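Local coordinates for protein inulin fructotransferase (Bacillus sp. snu-7, PDB 2INV) that probably cleaves the fructan inulin by intramolecular fructosyl transfer, releasing a cyclic di-fructose anhydride, at residues K154-H158 / P305-R309; E204-E210 / G226-V232; G274-G278 / G308-G312. All coordinates share one frame; numbering follows the deposited sequence.

Contact 1: residues K154-H158 / P305-R309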
loop_
_atom_site.group_PDB
_atom_site.type_symbol
_atom_site.label_atom_id
_atom_site.label_comp_id
_atom_site.label_asym_id
_atom_site.label_seq_id
_atom_site.Cartn_x
_atom_site.Cartn_y
_atom_site.Cartn_z
ATOM N N LYS A 154 -11.004 12.757 31.425
ATOM C CA LYS A 154 -9.969 11.844 30.962
ATOM C C LYS A 154 -10.330 11.244 29.604
ATOM O O LYS A 154 -9.458 10.810 28.854
ATOM C CB LYS A 154 -9.712 10.744 32.003
ATOM C CG LYS A 154 -10.839 9.731 32.195
ATOM C CD LYS A 154 -10.410 8.677 33.236
ATOM C CE LYS A 154 -11.558 7.757 33.617
ATOM N NZ LYS A 154 -11.194 6.871 34.779
ATOM N N ASN A 155 -11.620 11.252 29.286
ATOM C CA ASN A 155 -12.106 10.724 28.012
ATOM C C ASN A 155 -12.667 11.827 27.120
ATOM O O ASN A 155 -13.558 11.579 26.308
ATOM C CB ASN A 155 -13.202 9.675 28.241
ATOM C CG ASN A 155 -12.697 8.440 28.955
ATOM O OD1 ASN A 155 -11.609 7.946 28.670
ATOM N ND2 ASN A 155 -13.500 7.919 29.875
ATOM N N SER A 156 -12.117 13.028 27.255
ATOM C CA SER A 156 -12.581 14.181 26.496
ATOM C C SER A 156 -12.039 14.325 25.073
ATOM O O SER A 156 -12.680 14.954 24.235
ATOM C CB SER A 156 -12.245 15.461 27.259
ATOM O OG SER A 156 -10.859 15.767 27.130
ATOM N N TYR A 157 -10.871 13.748 24.802
ATOM C CA TYR A 157 -10.241 13.869 23.486
ATOM C C TYR A 157 -9.913 15.329 23.257
ATOM O O TYR A 157 -9.896 15.798 22.120
ATOM C CB TYR A 157 -11.168 13.433 22.362
ATOM C CG TYR A 157 -11.239 11.947 22.123
ATOM C CD1 TYR A 157 -10.333 11.302 21.282
ATOM C CD2 TYR A 157 -12.229 11.196 22.723
ATOM C CE1 TYR A 157 -10.420 9.935 21.049
ATOM C CE2 TYR A 157 -12.340 9.840 22.502
ATOM C CZ TYR A 157 -11.436 9.211 21.665
ATOM O OH TYR A 157 -11.557 7.863 21.449
ATOM N N HIS A 158 -9.675 16.053 24.340
ATOM C CA HIS A 158 -9.338 17.462 24.245
ATOM C C HIS A 158 -8.133 17.747 25.098
ATOM O O HIS A 158 -8.049 17.274 26.231
ATOM C CB HIS A 158 -10.493 18.333 24.736
ATOM C CG HIS A 158 -11.587 18.514 23.727
ATOM N ND1 HIS A 158 -12.552 17.559 23.490
ATOM C CD2 HIS A 158 -11.851 19.528 22.865
ATOM C CE1 HIS A 158 -13.359 17.971 22.529
ATOM N NE2 HIS A 158 -12.955 19.164 22.132
ATOM N N PRO A 305 -16.991 2.912 28.594
ATOM C CA PRO A 305 -16.636 4.288 28.959
ATOM C C PRO A 305 -17.246 5.333 28.031
ATOM O O PRO A 305 -17.571 6.453 28.446
ATOM C CB PRO A 305 -15.121 4.275 28.873
ATOM C CG PRO A 305 -14.788 2.941 29.404
ATOM C CD PRO A 305 -15.832 2.015 28.777
ATOM N N PHE A 306 -17.427 4.943 26.775
ATOM C CA PHE A 306 -17.965 5.834 25.754
ATOM C C PHE A 306 -19.398 5.579 25.366
ATOM O O PHE A 306 -19.906 6.204 24.436
ATOM C CB PHE A 306 -17.100 5.734 24.521
ATOM C CG PHE A 306 -15.753 6.262 24.740
ATOM C CD1 PHE A 306 -15.542 7.633 24.796
ATOM C CD2 PHE A 306 -14.701 5.405 25.024
ATOM C CE1 PHE A 306 -14.312 8.145 25.137
ATOM C CE2 PHE A 306 -13.455 5.915 25.370
ATOM C CZ PHE A 306 -13.264 7.286 25.428
ATOM N N ILE A 307 -20.063 4.663 26.052
ATOM C CA ILE A 307 -21.433 4.422 25.677
ATOM C C ILE A 307 -22.236 5.657 26.013
ATOM O O ILE A 307 -22.026 6.296 27.045
ATOM C CB ILE A 307 -22.013 3.195 26.373
ATOM C CG1 ILE A 307 -21.281 1.956 25.866
ATOM C CG2 ILE A 307 -23.497 3.098 26.084
ATOM C CD1 ILE A 307 -21.688 0.679 26.534
ATOM N N GLY A 308 -23.138 6.006 25.108
ATOM C CA GLY A 308 -23.979 7.165 25.308
ATOM C C GLY A 308 -23.494 8.416 24.596
ATOM O O GLY A 308 -24.211 9.413 24.562
ATOM N N ARG A 309 -22.287 8.389 24.038
ATOM C CA ARG A 309 -21.771 9.569 23.343
ATOM C C ARG A 309 -22.274 9.583 21.903
ATOM O O ARG A 309 -22.750 8.564 21.391
ATOM C CB ARG A 309 -20.238 9.586 23.375
ATOM C CG ARG A 309 -19.631 10.991 23.477
ATOM C CD ARG A 309 -19.125 11.351 24.879
ATOM N NE ARG A 309 -17.666 11.365 24.985
ATOM C CZ ARG A 309 -16.890 12.254 24.365
ATOM N NH1 ARG A 309 -17.435 13.197 23.596
ATOM N NH2 ARG A 309 -15.574 12.214 24.519
#
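Phe306 brings the CE1-CZ side of its ring obliquely against Asn155 and Tyr157, and this is where the contact is tight. Its CE1 lies 3.6 Å from CB of Asn155 and 3.7 Å from CE2 of Tyr157. The two rings are neither stacked nor set edge-to-face: their centroids are 5.9 Å apart with planes inclined at 54°, and the touching carbon of Phe306 lies near the plane of the tyrosine ring, at its rim. Beside this apolar patch runs one polar link. The side chain of Arg309, despite bends at its second and third torsions, reaches across so that NH2 donates to Asn155 O at 2.8 Å. The acceptor side is favourable, with NH2 in the carbonyl plane, but an N-H...O angle of 131° shows a bent bond. The same NH2 passes the rim of Tyr157, 3.9 Å from CD2.

Packing thins towards the surface. Pro305 CB approaches Asn155 ND2 only to 4.1 Å, while Ile307 and Gly308, at the exposed corner of a type II turn from Phe306 to Arg309, make no contact with 154-158. The buried side is fastened by Arg252 of the glycan pocket, which meets Phe306 as a cation-pi partner and hydrogen-bonds Tyr157 OH through NH1. Both segments are loops of the parallel beta-helix: 154-158 links strands 135-146 and 162-166, whereas the loop holding 305-309 links strands 285-299 and 320-323, and Asn155 OD1 reaches Asn97, just beyond helix 92-96.

Contact 2: residues E204-E210 / G226-V232. With FRU (beta-D-fructofuranose), chain D.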
loop_
_atom_site.group_PDB
_atom_site.type_symbol
_atom_site.label_atom_id
_atom_site.label_comp_id
_atom_site.label_asym_id
_atom_site.label_seq_id
_atom_site.Cartn_x
_atom_site.Cartn_y
_atom_site.Cartn_z
ATOM N N GLU A 204 -6.761 7.318 19.009
ATOM C CA GLU A 204 -7.019 7.856 20.328
ATOM C C GLU A 204 -6.558 9.310 20.303
ATOM O O GLU A 204 -5.954 9.823 21.243
ATOM C CB GLU A 204 -6.295 7.006 21.382
ATOM C CG GLU A 204 -6.899 5.586 21.429
ATOM C CD GLU A 204 -6.325 4.694 22.516
ATOM O OE1 GLU A 204 -5.538 5.185 23.354
ATOM O OE2 GLU A 204 -6.677 3.493 22.542
ATOM N N CYS A 205 -6.880 9.957 19.185
ATOM C CA CYS A 205 -6.579 11.360 18.936
ATOM C C CYS A 205 -7.910 12.052 18.666
ATOM O O CYS A 205 -8.841 11.423 18.138
ATOM C CB CYS A 205 -5.678 11.505 17.715
ATOM S SG CYS A 205 -3.931 11.111 17.998
ATOM N N GLY A 206 -8.016 13.326 19.036
ATOM C CA GLY A 206 -9.262 14.035 18.803
ATOM C C GLY A 206 -9.515 14.057 17.311
ATOM O O GLY A 206 -10.618 13.805 16.843
ATOM N N ASN A 207 -8.454 14.353 16.569
ATOM C CA ASN A 207 -8.473 14.397 15.114
ATOM C C ASN A 207 -7.227 13.661 14.642
ATOM O O ASN A 207 -6.177 13.767 15.265
ATOM C CB ASN A 207 -8.418 15.841 14.612
ATOM C CG ASN A 207 -9.556 16.689 15.141
ATOM O OD1 ASN A 207 -9.573 17.057 16.313
ATOM N ND2 ASN A 207 -10.517 17.001 14.277
ATOM N N CYS A 208 -7.330 12.930 13.538
ATOM C CA CYS A 208 -6.187 12.183 13.028
ATOM C C CYS A 208 -5.448 12.881 11.874
ATOM O O CYS A 208 -4.304 13.312 12.049
ATOM C CB CYS A 208 -6.641 10.772 12.628
ATOM S SG CYS A 208 -7.259 9.818 14.040
ATOM N N VAL A 209 -6.068 12.969 10.699
ATOM C CA VAL A 209 -5.416 13.629 9.574
ATOM C C VAL A 209 -6.294 14.722 8.969
ATOM O O VAL A 209 -7.406 14.471 8.506
ATOM C CB VAL A 209 -5.022 12.630 8.470
ATOM C CG1 VAL A 209 -4.404 13.381 7.293
ATOM C CG2 VAL A 209 -4.034 11.617 9.013
ATOM N N GLU A 210 -5.762 15.940 8.966
ATOM C CA GLU A 210 -6.474 17.106 8.446
ATOM C C GLU A 210 -5.758 17.790 7.279
ATOM O O GLU A 210 -4.766 18.503 7.472
ATOM C CB GLU A 210 -6.691 18.122 9.575
ATOM C CG GLU A 210 -7.620 17.629 10.674
ATOM C CD GLU A 210 -7.653 18.568 11.866
ATOM O OE1 GLU A 210 -6.944 18.287 12.860
ATOM O OE2 GLU A 210 -8.371 19.597 11.810
ATOM N N GLY A 226 -8.210 6.093 14.247
ATOM C CA GLY A 226 -9.316 6.148 15.187
ATOM C C GLY A 226 -9.272 7.534 15.812
ATOM O O GLY A 226 -8.293 7.892 16.469
ATOM N N ALA A 227 -10.325 8.320 15.608
ATOM C CA ALA A 227 -10.370 9.690 16.126
ATOM C C ALA A 227 -11.267 9.901 17.345
ATOM O O ALA A 227 -11.416 9.016 18.194
ATOM C CB ALA A 227 -10.798 10.636 15.020
ATOM N N GLY A 228 -11.840 11.100 17.435
ATOM C CA GLY A 228 -12.721 11.421 18.541
ATOM C C GLY A 228 -14.084 11.920 18.083
ATOM O O GLY A 228 -14.222 12.467 16.982
ATOM N N PRO A 229 -15.122 11.732 18.915
ATOM C CA PRO A 229 -16.512 12.136 18.668
ATOM C C PRO A 229 -16.657 13.547 18.112
ATOM O O PRO A 229 -17.545 13.817 17.299
ATOM C CB PRO A 229 -17.150 12.010 20.041
ATOM C CG PRO A 229 -16.467 10.801 20.597
ATOM C CD PRO A 229 -15.011 11.012 20.200
ATOM N N ASP A 230 -15.774 14.437 18.556
ATOM C CA ASP A 230 -15.788 15.834 18.131
ATOM C C ASP A 230 -14.726 16.113 17.085
ATOM O O ASP A 230 -14.499 17.266 16.709
ATOM C CB ASP A 230 -15.531 16.743 19.328
ATOM C CG ASP A 230 -16.610 16.638 20.381
ATOM O OD1 ASP A 230 -17.810 16.670 20.021
ATOM O OD2 ASP A 230 -16.263 16.522 21.576
ATOM N N GLY A 231 -14.061 15.061 16.623
ATOM C CA GLY A 231 -13.017 15.255 15.640
ATOM C C GLY A 231 -13.238 14.469 14.370
ATOM O O GLY A 231 -14.184 13.683 14.253
ATOM N N VAL A 232 -12.337 14.673 13.420
ATOM C CA VAL A 232 -12.409 13.984 12.155
ATOM C C VAL A 232 -11.311 12.940 12.118
ATOM O O VAL A 232 -10.293 13.071 12.813
ATOM C CB VAL A 232 -12.214 14.964 11.000
ATOM C CG1 VAL A 232 -13.354 15.978 10.990
ATOM C CG2 VAL A 232 -10.879 15.682 11.138
HETATM C C1 FRU D . -10.496 2.043 23.054
HETATM C C2 FRU D . -10.424 1.764 21.492
HETATM C C3 FRU D . -9.655 2.851 20.689
HETATM C C4 FRU D . -10.379 2.940 19.327
HETATM C C5 FRU D . -11.776 2.538 19.698
HETATM C C6 FRU D . -12.272 1.498 18.681
HETATM O O1 FRU D . -10.767 3.441 23.339
HETATM O O3 FRU D . -8.288 3.153 20.558
HETATM O O4 FRU D . -10.252 4.213 18.720
HETATM O O5 FRU D . -11.750 2.032 21.080
HETATM O O6 FRU D . -13.639 1.543 18.720
HETATM O O HOH W 1 -12.713 14.424 19.106
#
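Cys208 turns its side chain toward the 226-232 segment and lays SG against the backbone there, 3.3 Å from Gly226 O and 3.8 Å from the methyl CB of Ala227. At the start of 204-210, Glu204 is directed away from 226-232, and its chain, extended beyond CG (chi2 -175°), carries the carboxylate out to the sugar. There OE2 accepts from O3 of the bound fructofuranose at 2.6 Å. Ser91 OG also bonds OE2 and Ser93 N bonds OE1, so both oxygens are held and the rotation of the carboxylate is restrained. A third orientation appears at the far end, where Glu210 and Val232 cross at about a right angle, CG of the glutamate meeting CG2 of the valine; the acid itself turns to His185.

Beneath these side chains lie two successive coils of a right-handed parallel beta-helix, with strand 207-211 running parallel to strand 232-240. The pairing is clear where Cys208 N donates to Val232 O at 3.1 Å, with an N-H...O angle of 156°. In the turns that precede these strands the links are weaker: Glu204 N to Gly226 O and Gly228 N to Gly206 O are both weak, bent bonds.

Between the Gly228 and Val232 bonds the chain makes a type I turn from Gly228 to Gly231. Gly206 O faces into this turn, accepting a hydrogen bond from a water and lying 3.1 Å from Gly231 CA in a CA-H...O contact. The two backbones come close here, Gly206 and Gly231 both lacking side chains. The water also accepts a weak bond from Asp230 N.

Contact 3: residues G274-G278 / G308-G312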
loop_
_atom_site.group_PDB
_atom_site.type_symbol
_atom_site.label_atom_id
_atom_site.label_comp_id
_atom_site.label_asym_id
_atom_site.label_seq_id
_atom_site.Cartn_x
_atom_site.Cartn_y
_atom_site.Cartn_z
ATOM N N GLY A 274 -17.637 2.543 12.108
ATOM C CA GLY A 274 -18.025 3.667 12.935
ATOM C C GLY A 274 -19.175 3.338 13.866
ATOM O O GLY A 274 -19.850 2.327 13.702
ATOM N N PHE A 275 -19.399 4.201 14.850
ATOM C CA PHE A 275 -20.492 4.018 15.808
ATOM C C PHE A 275 -21.537 5.098 15.613
ATOM O O PHE A 275 -22.497 5.184 16.376
ATOM C CB PHE A 275 -20.015 4.142 17.258
ATOM C CG PHE A 275 -19.005 3.113 17.682
ATOM C CD1 PHE A 275 -19.122 1.784 17.297
ATOM C CD2 PHE A 275 -17.976 3.466 18.552
ATOM C CE1 PHE A 275 -18.232 0.824 17.782
ATOM C CE2 PHE A 275 -17.090 2.523 19.039
ATOM C CZ PHE A 275 -17.215 1.200 18.657
ATOM N N TYR A 276 -21.342 5.938 14.606
ATOM C CA TYR A 276 -22.277 7.022 14.366
ATOM C C TYR A 276 -22.589 7.303 12.915
ATOM O O TYR A 276 -21.904 6.846 12.001
ATOM C CB TYR A 276 -21.750 8.349 14.932
ATOM C CG TYR A 276 -20.899 8.249 16.164
ATOM C CD1 TYR A 276 -21.437 7.818 17.376
ATOM C CD2 TYR A 276 -19.560 8.631 16.132
ATOM C CE1 TYR A 276 -20.661 7.784 18.524
ATOM C CE2 TYR A 276 -18.776 8.593 17.273
ATOM C CZ TYR A 276 -19.332 8.170 18.466
ATOM O OH TYR A 276 -18.560 8.131 19.605
ATOM N N PRO A 277 -23.665 8.064 12.701
ATOM C CA PRO A 277 -24.165 8.505 11.402
ATOM C C PRO A 277 -23.077 9.310 10.688
ATOM O O PRO A 277 -22.220 9.910 11.334
ATOM C CB PRO A 277 -25.354 9.369 11.794
ATOM C CG PRO A 277 -25.950 8.582 12.906
ATOM C CD PRO A 277 -24.751 8.092 13.706
ATOM N N GLY A 278 -23.107 9.294 9.361
ATOM C CA GLY A 278 -22.136 10.037 8.573
ATOM C C GLY A 278 -20.667 9.655 8.716
ATOM O O GLY A 278 -19.821 10.506 8.994
ATOM N N GLY A 308 -23.138 6.006 25.108
ATOM C CA GLY A 308 -23.979 7.165 25.308
ATOM C C GLY A 308 -23.494 8.416 24.596
ATOM O O GLY A 308 -24.211 9.413 24.562
ATOM N N ARG A 309 -22.287 8.389 24.038
ATOM C CA ARG A 309 -21.771 9.569 23.343
ATOM C C ARG A 309 -22.274 9.583 21.903
ATOM O O ARG A 309 -22.750 8.564 21.391
ATOM C CB ARG A 309 -20.238 9.586 23.375
ATOM C CG ARG A 309 -19.631 10.991 23.477
ATOM C CD ARG A 309 -19.125 11.351 24.879
ATOM N NE ARG A 309 -17.666 11.365 24.985
ATOM C CZ ARG A 309 -16.890 12.254 24.365
ATOM N NH1 ARG A 309 -17.435 13.197 23.596
ATOM N NH2 ARG A 309 -15.574 12.214 24.519
ATOM N N GLY A 310 -22.185 10.739 21.250
ATOM C CA GLY A 310 -22.669 10.831 19.884
ATOM C C GLY A 310 -22.000 11.908 19.057
ATOM O O GLY A 310 -21.046 12.549 19.507
ATOM N N ASN A 311 -22.506 12.112 17.843
ATOM C CA ASN A 311 -21.952 13.129 16.960
ATOM C C ASN A 311 -23.049 14.107 16.559
ATOM O O ASN A 311 -22.879 14.907 15.641
ATOM C CB ASN A 311 -21.289 12.476 15.730
ATOM C CG ASN A 311 -22.288 11.820 14.787
ATOM O OD1 ASN A 311 -23.482 11.711 15.093
ATOM N ND2 ASN A 311 -21.798 11.362 13.639
ATOM N N GLY A 312 -24.177 14.022 17.259
ATOM C CA GLY A 312 -25.288 14.918 17.002
ATOM C C GLY A 312 -26.070 14.666 15.724
ATOM O O GLY A 312 -26.986 15.422 15.393
#
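Tyr276 and Asn311 join two loops that project from coils of the right-handed parallel beta-helix, the first between strands 271-274 and 280-283, the second between strands 285-299 and 320-323. The first loop also carries Phe275, which touches bound fructose in the glycan pocket. Tyr276 lies just behind it, with its own side chain directed toward the 308-312 segment.

The backbone of that segment passes over one face of the tyrosine ring, where Gly310 C and Asn311 N lie. CB of Phe275 covers the opposite face, 3.9 Å from the ring plane and displaced toward the rim, so the ring is held between its own neighbour and the partner loop. At the CE1 corner it meets Arg309 O at 3.6 Å, in an oblique approach, and Gly310 CA at 3.9 Å. The tyrosine side chain also rests on Pro229 and Arg252.

The Asn311 side chain runs antiparallel alongside that of Tyr276, its amide plane 38° from the ring, and meets the root of the tyrosine more closely than the ring itself: ND2 is 3.3 Å from CB. With chi1 at 69°, CG sits between the backbone N and the carbonyl carbon, which folds the amide in over the 276-277 backbone. The amide is held at both ends. OD1 accepts from Leu313 N, while ND2 serves Arg254 O as well as Pro277 O, an arrangement that fixes which end is nitrogen.

Exposed Gly310 marks the outer margin of the contact. Inside it, ND2 of Asn311 donates to Pro277 O at 2.8 Å, the oxygen lying almost in the amide plane and the N-H...O angle bent to 137°.

All three contacts flank the fructose-binding pocket, with centres 12 to 13 Å apart. Glu204 of contact 2 hydrogen-bonds the sugar directly; the Phe306 side chain of contact 1 comes within about 4 Å of a bound fructose, and in contact 3 Phe275 touches fructose while the Tyr276 side chain stands back at about 8 Å. Contacts 1 and 3 share Gly308 and Arg309, so one loop packs against both 154-158 and 274-278. Contact 2 touches each of them: Tyr157 CE1 lies 3.2 Å from Ala227 O, and Pro229 CG lies 3.5 Å from Tyr276 OH. The 226-232 turn is therefore packed between the two loop contacts.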